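Local coordinates for protein hypoxanthine-guanine-xanthine phosphoribosyltransferase (Tritrichomonas foetus, PDB 1HGX) that salvages purine bases by transferring the phosphoribosyl group of 5-phospho-alpha-D-ribose 1-diphosphate to guanine, hypoxanthine or xanthine, giving GMP, IMP or XMP, at residues 11-16 / 171-176; 44-49 / 68-73; 103-108 / 137-142; 128-133 / 146-151. All blocks are in the same frame, centred on the assembly; numbering follows the deposited sequence.

Contact 1: residues 11-16 / 171-176; sequences ERVLYN and LPVIGI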
loop_
_atom_site.group_PDB
_atom_site.type_symbol
_atom_site.label_atom_id
_atom_site.label_comp_id
_atom_site.label_asym_id
_atom_site.label_seq_id
_atom_site.Cartn_x
_atom_site.Cartn_y
_atom_site.Cartn_z
ATOM N N GLU A 11 -9.392 24.203 -0.368
ATOM C CA GLU A 11 -10.439 25.207 -0.346
ATOM C C GLU A 11 -11.173 24.957 0.966
ATOM O O GLU A 11 -11.635 25.890 1.626
ATOM C CB GLU A 11 -11.387 25.027 -1.528
ATOM C CG GLU A 11 -12.598 25.941 -1.466
ATOM C CD GLU A 11 -13.542 25.724 -2.613
ATOM O OE1 GLU A 11 -13.139 26.006 -3.757
ATOM O OE2 GLU A 11 -14.685 25.277 -2.374
ATOM N N ARG A 12 -11.291 23.678 1.319
ATOM C CA ARG A 12 -11.927 23.249 2.556
ATOM C C ARG A 12 -11.792 21.754 2.772
ATOM O O ARG A 12 -11.576 20.987 1.831
ATOM C CB ARG A 12 -13.397 23.657 2.626
ATOM C CG ARG A 12 -14.269 23.173 1.509
ATOM C CD ARG A 12 -15.571 23.926 1.609
ATOM N NE ARG A 12 -16.446 23.745 0.460
ATOM C CZ ARG A 12 -17.296 22.732 0.321
ATOM N NH1 ARG A 12 -17.385 21.786 1.253
ATOM N NH2 ARG A 12 -18.116 22.708 -0.716
ATOM N N VAL A 13 -11.875 21.360 4.034
ATOM C CA VAL A 13 -11.762 19.969 4.428
ATOM C C VAL A 13 -13.158 19.395 4.481
ATOM O O VAL A 13 -14.080 20.060 4.963
ATOM C CB VAL A 13 -11.146 19.851 5.830
ATOM C CG1 VAL A 13 -11.132 18.404 6.285
ATOM C CG2 VAL A 13 -9.740 20.439 5.838
ATOM N N LEU A 14 -13.326 18.198 3.933
ATOM C CA LEU A 14 -14.613 17.527 3.952
ATOM C C LEU A 14 -14.654 16.557 5.127
ATOM O O LEU A 14 -15.668 16.435 5.805
ATOM C CB LEU A 14 -14.855 16.777 2.641
ATOM C CG LEU A 14 -14.968 17.611 1.358
ATOM C CD1 LEU A 14 -15.278 16.692 0.187
ATOM C CD2 LEU A 14 -16.061 18.673 1.495
ATOM N N TYR A 15 -13.543 15.862 5.363
ATOM C CA TYR A 15 -13.449 14.890 6.458
ATOM C C TYR A 15 -12.054 14.934 7.027
ATOM O O TYR A 15 -11.084 14.995 6.281
ATOM C CB TYR A 15 -13.740 13.464 5.961
ATOM C CG TYR A 15 -15.107 13.317 5.350
ATOM C CD1 TYR A 15 -16.248 13.287 6.148
ATOM C CD2 TYR A 15 -15.269 13.300 3.973
ATOM C CE1 TYR A 15 -17.513 13.257 5.584
ATOM C CE2 TYR A 15 -16.528 13.269 3.404
ATOM C CZ TYR A 15 -17.643 13.252 4.212
ATOM O OH TYR A 15 -18.891 13.246 3.634
ATOM N N ASN A 16 -11.958 14.964 8.348
ATOM C CA ASN A 16 -10.662 14.990 9.020
ATOM C C ASN A 16 -10.212 13.558 9.328
ATOM O O ASN A 16 -10.984 12.618 9.155
ATOM C CB ASN A 16 -10.724 15.843 10.298
ATOM C CG ASN A 16 -11.799 15.382 11.261
ATOM O OD1 ASN A 16 -11.768 14.254 11.749
ATOM N ND2 ASN A 16 -12.761 16.255 11.537
ATOM N N LEU A 171 -1.697 14.481 2.828
ATOM C CA LEU A 171 -2.644 15.213 3.666
ATOM C C LEU A 171 -3.472 14.238 4.487
ATOM O O LEU A 171 -3.984 13.254 3.956
ATOM C CB LEU A 171 -3.570 16.069 2.807
ATOM C CG LEU A 171 -3.092 17.489 2.516
ATOM C CD1 LEU A 171 -1.599 17.531 2.246
ATOM C CD2 LEU A 171 -3.864 18.033 1.351
ATOM N N PRO A 172 -3.613 14.490 5.792
ATOM C CA PRO A 172 -4.382 13.612 6.677
ATOM C C PRO A 172 -5.905 13.804 6.592
ATOM O O PRO A 172 -6.652 13.280 7.420
ATOM C CB PRO A 172 -3.840 13.981 8.055
ATOM C CG PRO A 172 -3.601 15.444 7.923
ATOM C CD PRO A 172 -2.933 15.549 6.567
ATOM N N VAL A 173 -6.357 14.534 5.581
ATOM C CA VAL A 173 -7.775 14.809 5.405
ATOM C C VAL A 173 -8.184 14.625 3.945
ATOM O O VAL A 173 -7.345 14.490 3.055
ATOM C CB VAL A 173 -8.112 16.287 5.778
ATOM C CG1 VAL A 173 -7.733 16.589 7.221
ATOM C CG2 VAL A 173 -7.393 17.250 4.836
ATOM N N ILE A 174 -9.487 14.597 3.716
ATOM C CA ILE A 174 -10.027 14.517 2.371
ATOM C C ILE A 174 -10.591 15.930 2.184
ATOM O O ILE A 174 -11.361 16.408 3.015
ATOM C CB ILE A 174 -11.134 13.451 2.284
ATOM C CG1 ILE A 174 -10.503 12.050 2.314
ATOM C CG2 ILE A 174 -11.995 13.660 1.036
ATOM C CD1 ILE A 174 -11.508 10.939 2.448
ATOM N N GLY A 175 -10.165 16.623 1.139
ATOM C CA GLY A 175 -10.648 17.975 0.934
ATOM C C GLY A 175 -10.748 18.346 -0.524
ATOM O O GLY A 175 -10.402 17.552 -1.395
ATOM N N ILE A 176 -11.205 19.568 -0.776
ATOM C CA ILE A 176 -11.390 20.093 -2.127
ATOM C C ILE A 176 -10.190 20.924 -2.551
ATOM O O ILE A 176 -9.735 21.800 -1.807
ATOM C CB ILE A 176 -12.668 20.983 -2.191
ATOM C CG1 ILE A 176 -13.916 20.128 -1.921
ATOM C CG2 ILE A 176 -12.769 21.698 -3.536
ATOM C CD1 ILE A 176 -15.178 20.918 -1.701
#
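The guanidinium of R12 lies flat over the tip of I176: CD1 of I176 sits 3.4 Å from R12 CZ, above the centre of the plane, and the two side chains run alongside each other. The ring of Y15 meets its partner differently, with CG2 of I174 at its edge, 4.4 Å from Y15 CD2; F150 stacks on this ring. Both contacts belong to a small antiparallel sheet in which the N-terminal strand 10-15 pairs with the C-terminal strand 174-177, and a classic beta bulge interrupts the pairing. At the bulge the carbonyl oxygen of I174 accepts two N-H groups in its plane, a short bond from L14 N (2.8 Å) and a longer one from Y15 N (3.3 Å). Beyond it, I174 N returns a bond to Y15 O. On the other side of G175, E11 N reaches I176 O almost straight, with 176° at the hydrogen. The polar ends are held from outside: R12 by a salt bridge to E153, and E11 by one to R155, a residue of the GMP pocket. L14 adds CD2 against I176 CD1, so this one methyl serves both leucine and arginine. V13 points to the other face, where V173, in the loop before strand 174-177, crosses it at about a right angle. With V13 CG1 anti to the backbone N (chi1 175°), that methyl rests 3.7 Å from V173 CB.

Contact 2: residues 44-49 / 68-73; sequences CVLTGA and YIICSS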
loop_
_atom_site.group_PDB
_atom_site.type_symbol
_atom_site.label_atom_id
_atom_site.label_comp_id
_atom_site.label_asym_id
_atom_site.label_seq_id
_atom_site.Cartn_x
_atom_site.Cartn_y
_atom_site.Cartn_z
ATOM N N CYS A 44 -6.306 -4.181 -4.308
ATOM C CA CYS A 44 -6.122 -2.757 -4.129
ATOM C C CYS A 44 -5.821 -2.154 -5.506
ATOM O O CYS A 44 -4.919 -2.624 -6.221
ATOM C CB CYS A 44 -4.948 -2.487 -3.185
ATOM S SG CYS A 44 -4.466 -0.756 -3.074
ATOM N N VAL A 45 -6.606 -1.160 -5.906
ATOM C CA VAL A 45 -6.370 -0.491 -7.181
ATOM C C VAL A 45 -5.397 0.655 -6.866
ATOM O O VAL A 45 -5.770 1.673 -6.270
ATOM C CB VAL A 45 -7.685 0.043 -7.802
ATOM C CG1 VAL A 45 -7.394 0.718 -9.148
ATOM C CG2 VAL A 45 -8.714 -1.110 -7.967
ATOM N N LEU A 46 -4.132 0.444 -7.217
ATOM C CA LEU A 46 -3.068 1.414 -6.953
ATOM C C LEU A 46 -3.191 2.617 -7.871
ATOM O O LEU A 46 -3.707 2.482 -8.978
ATOM C CB LEU A 46 -1.711 0.756 -7.151
ATOM C CG LEU A 46 -1.403 -0.398 -6.202
ATOM C CD1 LEU A 46 -0.262 -1.218 -6.762
ATOM C CD2 LEU A 46 -1.079 0.141 -4.825
ATOM N N THR A 47 -2.747 3.796 -7.438
ATOM C CA THR A 47 -2.121 4.044 -6.142
ATOM C C THR A 47 -3.057 4.648 -5.103
ATOM O O THR A 47 -2.981 4.308 -3.927
ATOM C CB THR A 47 -0.934 5.046 -6.312
ATOM O OG1 THR A 47 0.083 4.452 -7.119
ATOM C CG2 THR A 47 -0.345 5.471 -4.976
ATOM N N GLY A 48 -3.905 5.574 -5.543
ATOM C CA GLY A 48 -4.816 6.276 -4.648
ATOM C C GLY A 48 -5.480 5.524 -3.510
ATOM O O GLY A 48 -5.576 6.037 -2.394
ATOM N N ALA A 49 -5.930 4.306 -3.785
ATOM C CA ALA A 49 -6.610 3.493 -2.782
ATOM C C ALA A 49 -5.684 2.860 -1.738
ATOM O O ALA A 49 -6.156 2.356 -0.719
ATOM C CB ALA A 49 -7.426 2.406 -3.478
ATOM N N TYR A 68 -2.847 -6.684 -6.172
ATOM C CA TYR A 68 -2.857 -5.314 -6.659
ATOM C C TYR A 68 -3.046 -5.223 -8.143
ATOM O O TYR A 68 -2.612 -6.098 -8.885
ATOM C CB TYR A 68 -1.524 -4.654 -6.304
ATOM C CG TYR A 68 -1.228 -4.730 -4.831
ATOM C CD1 TYR A 68 -0.637 -5.865 -4.282
ATOM C CD2 TYR A 68 -1.628 -3.708 -3.976
ATOM C CE1 TYR A 68 -0.468 -5.985 -2.912
ATOM C CE2 TYR A 68 -1.463 -3.815 -2.607
ATOM C CZ TYR A 68 -0.888 -4.957 -2.081
ATOM O OH TYR A 68 -0.775 -5.092 -0.719
ATOM N N ILE A 69 -3.651 -4.129 -8.572
ATOM C CA ILE A 69 -3.871 -3.910 -9.984
ATOM C C ILE A 69 -3.625 -2.437 -10.327
ATOM O O ILE A 69 -3.861 -1.539 -9.512
ATOM C CB ILE A 69 -5.302 -4.369 -10.403
ATOM C CG1 ILE A 69 -5.385 -4.526 -11.923
ATOM C CG2 ILE A 69 -6.360 -3.380 -9.908
ATOM C CD1 ILE A 69 -6.635 -5.242 -12.395
ATOM N N ILE A 70 -3.027 -2.217 -11.491
ATOM C CA ILE A 70 -2.754 -0.880 -11.984
ATOM C C ILE A 70 -3.428 -0.833 -13.356
ATOM O O ILE A 70 -3.072 -1.598 -14.261
ATOM C CB ILE A 70 -1.238 -0.627 -12.131
ATOM C CG1 ILE A 70 -0.543 -0.807 -10.778
ATOM C CG2 ILE A 70 -0.993 0.783 -12.654
ATOM C CD1 ILE A 70 0.955 -0.777 -10.849
ATOM N N CYS A 71 -4.419 0.035 -13.497
ATOM C CA CYS A 71 -5.153 0.154 -14.745
ATOM C C CYS A 71 -5.687 1.566 -14.921
ATOM O O CYS A 71 -5.567 2.389 -14.017
ATOM C CB CYS A 71 -6.313 -0.838 -14.744
ATOM S SG CYS A 71 -7.430 -0.615 -13.362
ATOM N N SER A 72 -6.263 1.857 -16.083
ATOM C CA SER A 72 -6.832 3.175 -16.349
ATOM C C SER A 72 -7.780 3.101 -17.532
ATOM O O SER A 72 -7.567 2.324 -18.452
ATOM C CB SER A 72 -5.733 4.193 -16.639
ATOM O OG SER A 72 -4.937 3.768 -17.728
ATOM N N SER A 73 -8.839 3.895 -17.492
ATOM C CA SER A 73 -9.814 3.914 -18.571
ATOM C C SER A 73 -9.680 5.172 -19.426
ATOM O O SER A 73 -8.938 6.094 -19.084
ATOM C CB SER A 73 -11.223 3.810 -17.992
ATOM O OG SER A 73 -11.389 2.577 -17.314
HETATM O O HOH W 1 -4.838 1.720 -11.219
#
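C44 and Y68 pair side by side on two parallel strands, 41-45 and 65-72, which with helix 50-57 between them form a beta-alpha-beta unit of the phosphoribosyltransferase core. The hydrogen bonding is brief. I69 N donates to C44 O at 3.1 Å, tilted by 21° from the carbonyl plane, and I69 O receives L46 N at 3.0 Å, so both polar groups of I69 are turned to the same neighbour. Past this point the strands part, and a water spans the gap: it donates to L46 O and accepts from C71 N. The parting coincides with the cis peptide that joins L46 to T47.

Apolar contacts fall on two faces. On one, CB of C44 touches Y68 CD2 at 3.6 Å, while the cysteine sulfur lies at the ring edge, 5.3 Å from the centroid. L46 crosses the tyrosine obliquely, and its CD1 touches both Y68 CB and I70 CG1. This face meets the second subunit, where Y68 of that chain packs on L46 and I70; its hydroxyl OH and T47 OG1 share a hydrogen bond. The other face looks toward helix 109-119, whose L114 covers V45 and I69. Here the two beta-branched side chains lie alongside, pointing the same way; I69 CG2, set between backbone N and carbonyl carbon by a chi1 of -163°, meets V45 CG2 at 3.8 Å.

Contact 3: residues 103-108 / 137-142; sequences DIIDTG and GKKAYD. With 5GP (guanosine-5'-monophosphate), chain C.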
loop_
_atom_site.group_PDB
_atom_site.type_symbol
_atom_site.label_atom_id
_atom_site.label_comp_id
_atom_site.label_asym_id
_atom_site.label_seq_id
_atom_site.Cartn_x
_atom_site.Cartn_y
_atom_site.Cartn_z
ATOM N N ASP A 103 -10.444 3.949 -4.600
ATOM C CA ASP A 103 -10.418 5.241 -3.930
ATOM C C ASP A 103 -11.678 6.091 -4.138
ATOM O O ASP A 103 -12.311 6.505 -3.168
ATOM C CB ASP A 103 -9.121 6.037 -4.239
ATOM C CG ASP A 103 -8.796 6.163 -5.746
ATOM O OD1 ASP A 103 -9.635 5.880 -6.625
ATOM O OD2 ASP A 103 -7.657 6.578 -6.046
ATOM N N ILE A 104 -12.063 6.316 -5.392
ATOM C CA ILE A 104 -13.246 7.112 -5.683
ATOM C C ILE A 104 -13.861 6.705 -7.019
ATOM O O ILE A 104 -13.155 6.331 -7.958
ATOM C CB ILE A 104 -12.914 8.634 -5.690
ATOM C CG1 ILE A 104 -14.186 9.477 -5.852
ATOM C CG2 ILE A 104 -11.925 8.965 -6.794
ATOM C CD1 ILE A 104 -13.948 10.945 -5.608
ATOM N N ILE A 105 -15.187 6.687 -7.056
ATOM C CA ILE A 105 -15.924 6.352 -8.266
ATOM C C ILE A 105 -16.584 7.643 -8.744
ATOM O O ILE A 105 -17.356 8.268 -8.010
ATOM C CB ILE A 105 -16.962 5.249 -7.999
ATOM C CG1 ILE A 105 -16.224 3.934 -7.699
ATOM C CG2 ILE A 105 -17.904 5.085 -9.200
ATOM C CD1 ILE A 105 -17.123 2.772 -7.387
ATOM N N ASP A 106 -16.192 8.078 -9.937
ATOM C CA ASP A 106 -16.707 9.299 -10.533
ATOM C C ASP A 106 -17.846 8.960 -11.505
ATOM O O ASP A 106 -18.992 8.841 -11.087
ATOM C CB ASP A 106 -15.556 10.031 -11.236
ATOM C CG ASP A 106 -15.923 11.438 -11.677
ATOM O OD1 ASP A 106 -17.114 11.817 -11.660
ATOM O OD2 ASP A 106 -14.990 12.175 -12.057
ATOM N N THR A 107 -17.544 8.788 -12.791
ATOM C CA THR A 107 -18.588 8.464 -13.761
ATOM C C THR A 107 -18.919 6.980 -13.736
ATOM O O THR A 107 -19.932 6.554 -14.297
ATOM C CB THR A 107 -18.167 8.822 -15.188
ATOM O OG1 THR A 107 -17.091 7.970 -15.597
ATOM C CG2 THR A 107 -17.724 10.279 -15.269
ATOM N N GLY A 108 -18.037 6.190 -13.133
ATOM C CA GLY A 108 -18.260 4.761 -13.057
ATOM C C GLY A 108 -17.612 3.970 -14.180
ATOM O O GLY A 108 -17.609 2.738 -14.139
ATOM N N GLY A 137 -24.823 12.825 -9.750
ATOM C CA GLY A 137 -26.165 12.551 -10.221
ATOM C C GLY A 137 -26.175 11.169 -10.839
ATOM O O GLY A 137 -25.510 10.260 -10.335
ATOM N N LYS A 138 -26.926 10.996 -11.923
ATOM C CA LYS A 138 -26.993 9.697 -12.589
ATOM C C LYS A 138 -25.638 9.444 -13.238
ATOM O O LYS A 138 -25.105 10.307 -13.947
ATOM C CB LYS A 138 -28.111 9.678 -13.637
ATOM N N LYS A 139 -25.043 8.300 -12.920
ATOM C CA LYS A 139 -23.750 7.960 -13.482
ATOM C C LYS A 139 -23.918 7.347 -14.862
ATOM O O LYS A 139 -24.978 6.826 -15.190
ATOM C CB LYS A 139 -22.990 7.001 -12.560
ATOM C CG LYS A 139 -22.508 7.646 -11.268
ATOM C CD LYS A 139 -21.584 6.717 -10.506
ATOM C CE LYS A 139 -21.401 7.196 -9.077
ATOM N NZ LYS A 139 -20.761 8.525 -8.990
ATOM N N ALA A 140 -22.860 7.420 -15.662
ATOM C CA ALA A 140 -22.860 6.869 -17.009
ATOM C C ALA A 140 -22.994 5.354 -16.941
ATOM O O ALA A 140 -23.552 4.733 -17.847
ATOM C CB ALA A 140 -21.575 7.261 -17.732
ATOM N N TYR A 141 -22.484 4.762 -15.864
ATOM C CA TYR A 141 -22.546 3.317 -15.682
ATOM C C TYR A 141 -23.054 2.971 -14.297
ATOM O O TYR A 141 -22.595 3.523 -13.296
ATOM C CB TYR A 141 -21.173 2.693 -15.915
ATOM C CG TYR A 141 -20.575 3.111 -17.228
ATOM C CD1 TYR A 141 -19.856 4.298 -17.330
ATOM C CD2 TYR A 141 -20.783 2.362 -18.382
ATOM C CE1 TYR A 141 -19.364 4.734 -18.543
ATOM C CE2 TYR A 141 -20.293 2.792 -19.607
ATOM C CZ TYR A 141 -19.585 3.981 -19.680
ATOM O OH TYR A 141 -19.099 4.432 -20.888
ATOM N N ASP A 142 -24.004 2.046 -14.256
ATOM C CA ASP A 142 -24.624 1.600 -13.010
ATOM C C ASP A 142 -23.746 0.584 -12.276
ATOM O O ASP A 142 -23.996 -0.627 -12.333
ATOM C CB ASP A 142 -25.998 0.986 -13.307
ATOM C CG ASP A 142 -26.894 0.910 -12.079
ATOM O OD1 ASP A 142 -26.479 1.323 -10.969
ATOM O OD2 ASP A 142 -28.042 0.440 -12.235
HETATM P P 5GP C . -14.457 7.223 -13.361
HETATM O O1P 5GP C . -15.349 6.716 -12.297
HETATM O O2P 5GP C . -14.027 6.173 -14.287
HETATM O O3P 5GP C . -15.025 8.423 -14.004
HETATM O "O5'" 5GP C . -13.235 7.843 -12.618
HETATM C "C5'" 5GP C . -12.626 7.318 -11.446
HETATM C "C4'" 5GP C . -11.164 7.451 -11.599
HETATM O "O4'" 5GP C . -10.716 8.816 -11.638
HETATM C "C3'" 5GP C . -10.433 6.796 -10.468
HETATM O "O3'" 5GP C . -9.166 6.435 -11.007
HETATM C "C2'" 5GP C . -10.266 7.953 -9.563
HETATM O "O2'" 5GP C . -9.166 7.732 -8.694
HETATM C "C1'" 5GP C . -10.015 9.173 -10.451
HETATM N N9 5GP C . -10.674 10.396 -9.850
HETATM C C8 5GP C . -12.018 10.728 -9.933
HETATM N N7 5GP C . -12.347 11.810 -9.273
HETATM C C5 5GP C . -11.159 12.243 -8.679
HETATM C C6 5GP C . -10.949 13.306 -7.744
HETATM O O6 5GP C . -11.754 14.169 -7.396
HETATM N N1 5GP C . -9.667 13.305 -7.210
HETATM C C2 5GP C . -8.675 12.390 -7.547
HETATM N N2 5GP C . -7.460 12.599 -7.034
HETATM N N3 5GP C . -8.853 11.401 -8.458
HETATM C C4 5GP C . -10.132 11.358 -8.969
#
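The phosphate-binding loop of the phosphoribosyltransferase signature, at the end of strand 104-105, is backed by loop 137-142, with K139 reaching in beneath it. Its ammonium NZ donates to the carbonyl oxygen of D106 at 2.8 Å, in the carbonyl plane. The chain is extended to CE and bends at its last torsion (chi4 -63°) to bring NZ to this oxygen, crossing the I105 side chain at about a right angle, CE against CG2. D133, by a salt bridge, and the carbonyl of K134 complete the grip on NZ. T107 O faces the outer loop and takes weak bonds from A140 N and Y141 N; it lies in plane at the edge of the Y141 ring. On the ligand side the peptide N-H groups turn inward: D106 N and G108 N both give to O1P of GMP at 2.9 Å, and T107 N meets O3P. The hydroxyl OG1 of T107, between backbone N and carbonyl carbon (chi1 67°), donates to O3P at 2.6 Å. At the other end of 103-108, D103 OD1 accepts the ribose O2' at 2.8 Å and also I104 N. The bond to D106 O probably polarises the peptide whose N-H, T107 N, faces the phosphate.

Contact 4: residues 128-133 / 146-151; sequences VCTLCD and DYCGFV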
loop_
_atom_site.group_PDB
_atom_site.type_symbol
_atom_site.label_atom_id
_atom_site.label_comp_id
_atom_site.label_asym_id
_atom_site.label_seq_id
_atom_site.Cartn_x
_atom_site.Cartn_y
_atom_site.Cartn_z
ATOM N N VAL A 128 -17.498 -4.574 -4.395
ATOM C CA VAL A 128 -16.728 -3.344 -4.480
ATOM C C VAL A 128 -16.800 -2.555 -3.192
ATOM O O VAL A 128 -17.875 -2.411 -2.604
ATOM C CB VAL A 128 -17.259 -2.435 -5.644
ATOM C CG1 VAL A 128 -16.554 -1.062 -5.643
ATOM C CG2 VAL A 128 -17.030 -3.113 -6.974
ATOM N N CYS A 129 -15.642 -2.059 -2.770
ATOM C CA CYS A 129 -15.508 -1.229 -1.582
ATOM C C CYS A 129 -14.766 0.036 -2.023
ATOM O O CYS A 129 -13.610 -0.025 -2.434
ATOM C CB CYS A 129 -14.704 -1.956 -0.498
ATOM S SG CYS A 129 -14.379 -0.934 0.963
ATOM N N THR A 130 -15.437 1.176 -1.969
ATOM C CA THR A 130 -14.803 2.424 -2.372
ATOM C C THR A 130 -14.737 3.410 -1.201
ATOM O O THR A 130 -15.635 3.449 -0.349
ATOM C CB THR A 130 -15.527 3.047 -3.605
ATOM O OG1 THR A 130 -14.727 4.110 -4.146
ATOM C CG2 THR A 130 -16.917 3.575 -3.243
ATOM N N LEU A 131 -13.643 4.156 -1.115
ATOM C CA LEU A 131 -13.497 5.128 -0.042
ATOM C C LEU A 131 -14.523 6.232 -0.279
ATOM O O LEU A 131 -15.259 6.608 0.641
ATOM C CB LEU A 131 -12.086 5.712 -0.034
ATOM C CG LEU A 131 -11.476 6.368 1.218
ATOM C CD1 LEU A 131 -10.888 7.702 0.825
ATOM C CD2 LEU A 131 -12.455 6.529 2.367
ATOM N N CYS A 132 -14.609 6.704 -1.520
ATOM C CA CYS A 132 -15.547 7.767 -1.865
ATOM C C CYS A 132 -16.360 7.497 -3.105
ATOM O O CYS A 132 -15.934 6.775 -4.010
ATOM C CB CYS A 132 -14.815 9.100 -2.100
ATOM S SG CYS A 132 -14.006 9.836 -0.685
ATOM N N ASP A 133 -17.546 8.082 -3.129
ATOM C CA ASP A 133 -18.415 8.009 -4.287
ATOM C C ASP A 133 -18.742 9.475 -4.591
ATOM O O ASP A 133 -19.332 10.163 -3.757
ATOM C CB ASP A 133 -19.697 7.242 -3.984
ATOM C CG ASP A 133 -20.601 7.132 -5.193
ATOM O OD1 ASP A 133 -20.104 7.275 -6.330
ATOM O OD2 ASP A 133 -21.805 6.889 -5.011
ATOM N N ASP A 146 -20.996 -2.020 -2.980
ATOM C CA ASP A 146 -21.413 -2.716 -1.775
ATOM C C ASP A 146 -21.001 -2.044 -0.482
ATOM O O ASP A 146 -21.727 -2.112 0.499
ATOM C CB ASP A 146 -20.919 -4.149 -1.812
ATOM C CG ASP A 146 -21.259 -4.819 -3.104
ATOM O OD1 ASP A 146 -22.398 -5.301 -3.227
ATOM O OD2 ASP A 146 -20.411 -4.805 -4.020
ATOM N N TYR A 147 -19.823 -1.428 -0.464
ATOM C CA TYR A 147 -19.341 -0.748 0.732
ATOM C C TYR A 147 -18.802 0.580 0.258
ATOM O O TYR A 147 -18.069 0.625 -0.716
ATOM C CB TYR A 147 -18.218 -1.545 1.390
ATOM C CG TYR A 147 -18.561 -2.985 1.632
ATOM C CD1 TYR A 147 -19.317 -3.369 2.746
ATOM C CD2 TYR A 147 -18.164 -3.970 0.726
ATOM C CE1 TYR A 147 -19.677 -4.700 2.943
ATOM C CE2 TYR A 147 -18.515 -5.301 0.910
ATOM C CZ TYR A 147 -19.274 -5.662 2.017
ATOM O OH TYR A 147 -19.645 -6.973 2.183
ATOM N N CYS A 148 -19.173 1.655 0.938
ATOM C CA CYS A 148 -18.728 2.989 0.560
ATOM C C CYS A 148 -18.450 3.813 1.799
ATOM O O CYS A 148 -19.266 3.844 2.720
ATOM C CB CYS A 148 -19.788 3.683 -0.307
ATOM S SG CYS A 148 -19.415 5.397 -0.789
ATOM N N GLY A 149 -17.273 4.428 1.845
ATOM C CA GLY A 149 -16.910 5.253 2.981
ATOM C C GLY A 149 -17.716 6.540 3.084
ATOM O O GLY A 149 -18.448 6.739 4.053
ATOM N N PHE A 150 -17.622 7.393 2.066
ATOM C CA PHE A 150 -18.303 8.687 2.059
ATOM C C PHE A 150 -18.806 9.089 0.671
ATOM O O PHE A 150 -18.210 8.736 -0.355
ATOM C CB PHE A 150 -17.333 9.809 2.470
ATOM C CG PHE A 150 -16.523 9.527 3.706
ATOM C CD1 PHE A 150 -17.043 9.782 4.971
ATOM C CD2 PHE A 150 -15.223 9.054 3.600
ATOM C CE1 PHE A 150 -16.270 9.573 6.114
ATOM C CE2 PHE A 150 -14.449 8.843 4.730
ATOM C CZ PHE A 150 -14.974 9.104 5.989
ATOM N N VAL A 151 -19.879 9.868 0.646
ATOM C CA VAL A 151 -20.393 10.392 -0.606
ATOM C C VAL A 151 -19.821 11.797 -0.632
ATOM O O VAL A 151 -19.987 12.572 0.307
ATOM C CB VAL A 151 -21.912 10.400 -0.652
ATOM C CG1 VAL A 151 -22.400 11.212 -1.858
ATOM C CG2 VAL A 151 -22.410 8.959 -0.750
#
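The carboxylate of D146 turns toward strand 125-130, CG lying beside the backbone N (chi1 -50°), and OD2 takes V128 N at 2.9 Å through the anti lone pair, nearly straight at 167°. This side-chain bond begins the pairing, which the backbones continue in parallel: T130 N to Y147 O, G149 N to T130 O, and, past a corner at L131 and G149, D133 N to F150 O. On one face the Y147 CB lies 3.9 Å from C129 SG, its ring passing on to helix 17-35. On the other, C148 has its sulfur trans to the backbone N (chi1 177°), which sets SG against both T130 CG2 and D133 CB, 3.9 and 3.7 Å away. The carboxylate of D133 is engaged by K139. T130 turns its hydroxyl across the corner of its own chain, OG1 donating to C132 O at 2.9 Å. L131 starts away from the second strand, but CD2 swings back to lie beside the F150 ring, 3.9 Å from CE2. I105 and I104 flank T130 and C132 from the neighbouring strand. Two neighbouring parallel strands that turn a corner at matching positions belong to the central sheet of the type I phosphoribosyltransferase fold, close to the GMP site.

From the N terminus, residues 11-16 pair with 171-176 only after almost the whole chain has passed, so contact 1 closes a loop that encloses the other three. Contact 2 closes first, joining the two strands of a beta-alpha-beta unit next to the subunit interface. Contacts 3 and 4 follow it in series and cross: 103-108, then 128-133, then 137-142, then 146-151. They touch directly, through K139 on D133 and a probable hydrogen bond of D103 O with C132 N. G48 reaches D103, linking contact 2 to contact 3. Y15 on F150 and I174 on L131 join the small terminal sheet to the large one.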